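Local coordinates for putative heme binding protein (PDB 6EU8) that probably binds heme as a member of the HmuY-like family of hemophores, captured in this crystal form without its ligand, at residues S94-T97 against G98-G102; V116-M120 against A121-K125. All coordinates share one frame; numbering follows the deposited sequence.

Contact 1. Residues S94-T97 against G98-G102; sequences SKVT and GLPAG
Between Val96 and Pro100, which touch across the bend, the backbone is extended at Val96 and Thr97, swings through positive phi at Gly98 (67°), and is extended again at Leu99 and Pro100, so the chain changes direction at the glycine. The bend belongs to the loop that links strand 84-87 to strand 105-111 of the large antiparallel sheet, in a domain of the HmuY family. It is not closed by a backbone bond: Thr97 O and Leu99 N, on the two flanks of Gly98, stand 3.8 Å apart, and the two segments share no hydrogen bond. Val96 O accepts from the Lys171 ammonium.

The side-chain part of the contact rests on one apolar pair. Val96 places CG1 opposite its own backbone N (chi1 179°), which carries that methyl across the bend. Val161, on strand 160-163, touches both Val96 and Pro100, while Val159 and Glu90 also lie against Val96, consistent with the burial of the valine in a mostly exposed loop. The Val96 CG1 methyl reaches the ring of Pro100 at CG, 3.7 Å away, and lies 4.0 Å from Gly98 O.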
ATOM      1  N   SER A  94      20.220   3.882   9.771  1.00 38.05           N
ATOM      2  CA  SER A  94      21.271   4.799  10.286  1.00 38.82           C
ATOM      3  C   SER A  94      22.041   5.566   9.190  1.00 39.61           C
ATOM      4  O   SER A  94      22.672   6.590   9.474  1.00 40.58           O
ATOM      5  CB  SER A  94      22.243   4.052  11.218  1.00 40.73           C
ATOM      6  OG  SER A  94      22.890   2.971  10.578  1.00 43.85           O
ATOM      7  N   LYS A  95      21.982   5.089   7.942  1.00 36.75           N
ATOM      8  CA  LYS A  95      22.608   5.759   6.795  1.00 37.50           C
ATOM      9  C   LYS A  95      21.735   6.805   6.095  1.00 35.54           C
ATOM     10  O   LYS A  95      22.203   7.490   5.195  1.00 36.92           O
ATOM     11  CB  LYS A  95      23.025   4.717   5.758  1.00 39.65           C
ATOM     12  CG  LYS A  95      23.943   3.618   6.273  1.00 45.11           C
ATOM     13  CD  LYS A  95      25.386   4.073   6.321  1.00 50.95           C
ATOM     14  CE  LYS A  95      26.308   2.941   6.751  1.00 51.97           C
ATOM     15  NZ  LYS A  95      27.602   3.021   6.028  1.00 57.11           N
ATOM     16  N   VAL A  96      20.456   6.896   6.471  1.00 37.82           N
ATOM     17  CA  VAL A  96      19.545   7.908   5.940  1.00 37.68           C
ATOM     18  C   VAL A  96      19.505   8.989   7.015  1.00 41.30           C
ATOM     19  O   VAL A  96      18.923   8.780   8.073  1.00 40.32           O
ATOM     20  CB  VAL A  96      18.143   7.302   5.691  1.00 38.12           C
ATOM     21  CG1 VAL A  96      17.177   8.348   5.162  1.00 38.35           C
ATOM     22  CG2 VAL A  96      18.251   6.115   4.723  1.00 37.35           C
ATOM     23  N   THR A  97      20.191  10.103   6.767  1.00 47.16           N
ATOM     24  CA  THR A  97      20.344  11.133   7.794  1.00 51.63           C
ATOM     25  C   THR A  97      19.254  12.168   7.584  1.00 49.98           C
ATOM     26  O   THR A  97      19.217  12.846   6.554  1.00 50.92           O
ATOM     27  CB  THR A  97      21.767  11.754   7.825  1.00 54.20           C
ATOM     28  OG1 THR A  97      22.216  12.061   6.501  1.00 54.13           O
ATOM     29  CG2 THR A  97      22.755  10.771   8.463  1.00 56.13           C
ATOM     30  N   GLY A  98      18.342  12.244   8.549  1.00 52.01           N
ATOM     31  CA  GLY A  98      17.257  13.222   8.511  1.00 53.82           C
ATOM     32  C   GLY A  98      16.291  12.950   7.379  1.00 53.44           C
ATOM     33  O   GLY A  98      16.126  11.803   6.957  1.00 57.74           O
ATOM     34  N   LEU A  99      15.653  14.011   6.898  1.00 49.26           N
ATOM     35  CA  LEU A  99      14.768  13.945   5.753  1.00 45.34           C
ATOM     36  C   LEU A  99      15.597  14.264   4.517  1.00 46.19           C
ATOM     37  O   LEU A  99      16.002  15.419   4.330  1.00 46.84           O
ATOM     38  CB  LEU A  99      13.626  14.959   5.901  1.00 44.15           C
ATOM     39  CG  LEU A  99      12.594  15.076   4.782  1.00 43.68           C
ATOM     40  CD1 LEU A  99      11.872  13.756   4.536  1.00 41.05           C
ATOM     41  CD2 LEU A  99      11.591  16.157   5.162  1.00 44.55           C
ATOM     42  N   PRO A 100      15.885  13.255   3.674  1.00 42.28           N
ATOM     43  CA  PRO A 100      16.742  13.571   2.544  1.00 44.77           C
ATOM     44  C   PRO A 100      16.047  14.418   1.506  1.00 45.07           C
ATOM     45  O   PRO A 100      14.814  14.375   1.373  1.00 42.22           O
ATOM     46  CB  PRO A 100      17.086  12.197   1.944  1.00 44.54           C
ATOM     47  CG  PRO A 100      16.545  11.187   2.882  1.00 44.29           C
ATOM     48  CD  PRO A 100      15.435  11.852   3.622  1.00 45.45           C
ATOM     49  N   ALA A 101      16.845  15.192   0.782  1.00 45.66           N
ATOM     50  CA  ALA A 101      16.381  15.858  -0.417  1.00 47.62           C
ATOM     51  C   ALA A 101      16.262  14.812  -1.505  1.00 48.06           C
ATOM     52  O   ALA A 101      16.898  13.758  -1.428  1.00 50.10           O
ATOM     53  CB  ALA A 101      17.357  16.946  -0.837  1.00 50.87           C
ATOM     54  N   GLY A 102      15.452  15.108  -2.516  1.00 48.56           N
ATOM     55  CA  GLY A 102      15.196  14.171  -3.612  1.00 47.57           C
ATOM     56  C   GLY A 102      13.946  14.503  -4.415  1.00 43.52           C
ATOM     57  O   GLY A 102      13.248  15.483  -4.126  1.00 44.16           O
TER

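Contact 2. Residues V116-M120 against A121-K125; sequences VGFNM and ADMMK
Asn119 and Asp122 are joined by two hydrogen bonds running in opposite directions. Asp122 N donates to Asn119 OD1 over 2.9 Å and is nearly straight (171° at the hydrogen), although the donor stands above the carbonyl plane of the amide. In return Asn119 ND2 gives a bond of 3.1 Å to Asp122 OD2, which is met from above the carboxylate plane. The amide and carboxylate planes are turned 55° apart, so the pair is skewed. Asn119 has its CG between backbone N and carbonyl carbon (chi1 64°), which turns the amide toward the start of the helix. These two bonds fix both the position and the rotation of the amide, and its dipole, together with the helix end, would probably help to stabilise a charged carboxylate.

The main chain adds two helical bonds: Met123 N to Asn119 O at 3.0 Å, and Met124 N to Met120 O at 2.9 Å. On the exposed side of the helix, Met124 CG lies 3.3 Å from the same Met120 O, beside the bond made by the Met124 amide. With the side-chain bond to Asp122 N, the main-chain bonds identify Asn119 as the N-cap of the short helix 120-124, which follows strand 115-117 after the two-residue link Phe118-Asn119. That strand pairs with strand 127-136, and Val116 and Gly117 both face Thr129 in a classic beta bulge.

The apolar contact is looser. Met123 sends CG to the edge of the Phe118 ring, near its plane, 4.2 Å from CE1. Met123 also touches Phe128 on strand 127-136, whereas Asp122 lies against Lys127 there.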
ATOM      1  N   VAL A 116     -10.106  -6.036  -7.748  1.00 21.81           N
ATOM      2  CA  VAL A 116     -10.915  -6.201  -6.545  1.00 21.31           C
ATOM      3  C   VAL A 116     -11.736  -7.510  -6.465  1.00 21.55           C
ATOM      4  O   VAL A 116     -12.354  -7.779  -5.449  1.00 23.42           O
ATOM      5  CB  VAL A 116     -11.845  -4.968  -6.312  1.00 21.63           C
ATOM      6  CG1 VAL A 116     -11.032  -3.702  -6.067  1.00 24.00           C
ATOM      7  CG2 VAL A 116     -12.798  -4.759  -7.485  1.00 22.68           C
ATOM      8  N   GLY A 117     -11.643  -8.328  -7.520  1.00 24.74           N
ATOM      9  CA  GLY A 117     -12.347  -9.633  -7.569  1.00 26.53           C
ATOM     10  C   GLY A 117     -11.638 -10.492  -8.608  1.00 27.89           C
ATOM     11  O   GLY A 117     -11.569 -10.133  -9.793  1.00 26.90           O
ATOM     12  N   PHE A 118     -11.111 -11.625  -8.135  1.00 30.23           N
ATOM     13  CA  PHE A 118     -10.295 -12.516  -8.971  1.00 34.60           C
ATOM     14  C   PHE A 118     -10.410 -13.976  -8.513  1.00 33.13           C
ATOM     15  O   PHE A 118     -10.117 -14.286  -7.359  1.00 32.66           O
ATOM     16  CB  PHE A 118      -8.838 -12.068  -8.888  1.00 37.11           C
ATOM     17  CG  PHE A 118      -7.882 -12.990  -9.595  1.00 43.98           C
ATOM     18  CD1 PHE A 118      -8.009 -13.210 -10.963  1.00 45.95           C
ATOM     19  CD2 PHE A 118      -6.871 -13.645  -8.893  1.00 45.03           C
ATOM     20  CE1 PHE A 118      -7.147 -14.075 -11.630  1.00 48.75           C
ATOM     21  CE2 PHE A 118      -6.000 -14.496  -9.555  1.00 49.45           C
ATOM     22  CZ  PHE A 118      -6.144 -14.716 -10.924  1.00 48.77           C
ATOM     23  N   ASN A 119     -10.819 -14.856  -9.433  1.00 30.20           N
ATOM     24  CA  ASN A 119     -10.799 -16.328  -9.197  1.00 31.30           C
ATOM     25  C   ASN A 119     -10.654 -17.072 -10.505  1.00 30.95           C
ATOM     26  O   ASN A 119     -10.901 -16.480 -11.572  1.00 30.28           O
ATOM     27  CB  ASN A 119     -12.028 -16.784  -8.439  1.00 30.81           C
ATOM     28  CG  ASN A 119     -13.333 -16.565  -9.200  1.00 32.54           C
ATOM     29  OD1 ASN A 119     -13.729 -17.372 -10.050  1.00 33.90           O
ATOM     30  ND2 ASN A 119     -14.058 -15.513  -8.832  1.00 36.56           N
ATOM     31  N   MET A 120     -10.272 -18.360 -10.434  1.00 30.70           N
ATOM     32  CA  MET A 120      -9.969 -19.073 -11.678  0.70 30.65           C
ATOM     33  C   MET A 120     -11.205 -19.433 -12.500  1.00 30.02           C
ATOM     34  O   MET A 120     -11.122 -19.345 -13.722  1.00 30.75           O
ATOM     35  CB  MET A 120      -9.076 -20.298 -11.465  0.70 32.43           C
ATOM     36  CG  MET A 120      -7.657 -19.973 -11.030  0.70 32.61           C
ATOM     37  SD  MET A 120      -6.621 -18.878 -12.049  0.70 35.18           S
ATOM     38  CE  MET A 120      -6.671 -19.758 -13.620  0.70 31.36           C
ATOM     39  N   ALA A 121     -12.323 -19.770 -11.870  1.00 30.22           N
ATOM     40  CA  ALA A 121     -13.551 -20.117 -12.634  1.00 31.27           C
ATOM     41  C   ALA A 121     -14.013 -18.936 -13.491  1.00 32.11           C
ATOM     42  O   ALA A 121     -14.283 -19.088 -14.684  1.00 33.32           O
ATOM     43  CB  ALA A 121     -14.673 -20.588 -11.719  1.00 34.23           C
ATOM     44  N   ASP A 122     -14.039 -17.738 -12.897  1.00 30.14           N
ATOM     45  CA  ASP A 122     -14.353 -16.533 -13.666  1.00 30.09           C
ATOM     46  C   ASP A 122     -13.284 -16.159 -14.695  1.00 25.57           C
ATOM     47  O   ASP A 122     -13.618 -15.759 -15.807  1.00 28.86           O
ATOM     48  CB  ASP A 122     -14.646 -15.342 -12.726  1.00 32.05           C
ATOM     49  CG  ASP A 122     -15.964 -15.507 -11.962  1.00 35.41           C
ATOM     50  OD1 ASP A 122     -16.807 -16.350 -12.346  1.00 39.64           O
ATOM     51  OD2 ASP A 122     -16.162 -14.792 -10.958  1.00 38.30           O
ATOM     52  N   MET A 123     -12.008 -16.338 -14.346  1.00 26.12           N
ATOM     53  CA  MET A 123     -10.919 -16.035 -15.268  1.00 26.86           C
ATOM     54  C   MET A 123     -11.002 -16.885 -16.547  1.00 26.27           C
ATOM     55  O   MET A 123     -10.794 -16.375 -17.651  1.00 26.10           O
ATOM     56  CB  MET A 123      -9.573 -16.245 -14.585  1.00 30.66           C
ATOM     57  CG  MET A 123      -8.419 -15.621 -15.306  1.00 34.95           C
ATOM     58  SD  MET A 123      -8.584 -13.820 -15.622  0.50 33.69           S
ATOM     59  CE  MET A 123      -8.956 -13.762 -17.370  0.25 32.37           C
ATOM     60  N   MET A 124     -11.353 -18.155 -16.388  1.00 30.01           N
ATOM     61  CA  MET A 124     -11.529 -19.044 -17.557  1.00 30.80           C
ATOM     62  C   MET A 124     -12.713 -18.665 -18.438  1.00 32.29           C
ATOM     63  O   MET A 124     -12.753 -19.073 -19.605  1.00 33.36           O
ATOM     64  CB  MET A 124     -11.634 -20.520 -17.112  1.00 30.18           C
ATOM     65  CG  MET A 124     -10.384 -21.032 -16.421  1.00 33.41           C
ATOM     66  SD  MET A 124      -8.843 -20.899 -17.353  1.00 32.13           S
ATOM     67  CE  MET A 124      -9.148 -22.057 -18.707  1.00 38.10           C
ATOM     68  N   LYS A 125     -13.659 -17.881 -17.894  1.00 31.65           N
ATOM     69  CA  LYS A 125     -14.709 -17.213 -18.657  1.00 31.93           C
ATOM     70  C   LYS A 125     -14.353 -15.773 -19.089  1.00 31.16           C
ATOM     71  O   LYS A 125     -15.252 -15.007 -19.486  1.00 30.68           O
ATOM     72  CB  LYS A 125     -16.002 -17.158 -17.829  1.00 37.18           C
ATOM     73  CG  LYS A 125     -16.553 -18.487 -17.340  1.00 41.86           C
ATOM     74  CD  LYS A 125     -17.776 -18.221 -16.465  1.00 48.17           C
ATOM     75  CE  LYS A 125     -18.522 -19.499 -16.120  1.00 53.89           C
ATOM     76  NZ  LYS A 125     -19.248 -20.071 -17.288  1.00 57.62           N
TER

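Overall arrangement
Contacts 1 and 2 are both local surface features, on opposite sides of the chain's centre, with their own centres 44 Å apart and nearest atoms about 31 Å apart. They come one after the other in sequence, and strand 105-111 runs between them. Each is tied to the large antiparallel sheet, contact 1 through strand 160-163 and contact 2 through strand 127-136. Their chemistry differs: residues 94-102 form a loop whose bend is bridged by an apolar pair, with one buried valine, whereas residues 116-125 pass from strand to helix through main-chain and side-chain hydrogen bonds, and none of the touching residues is buried.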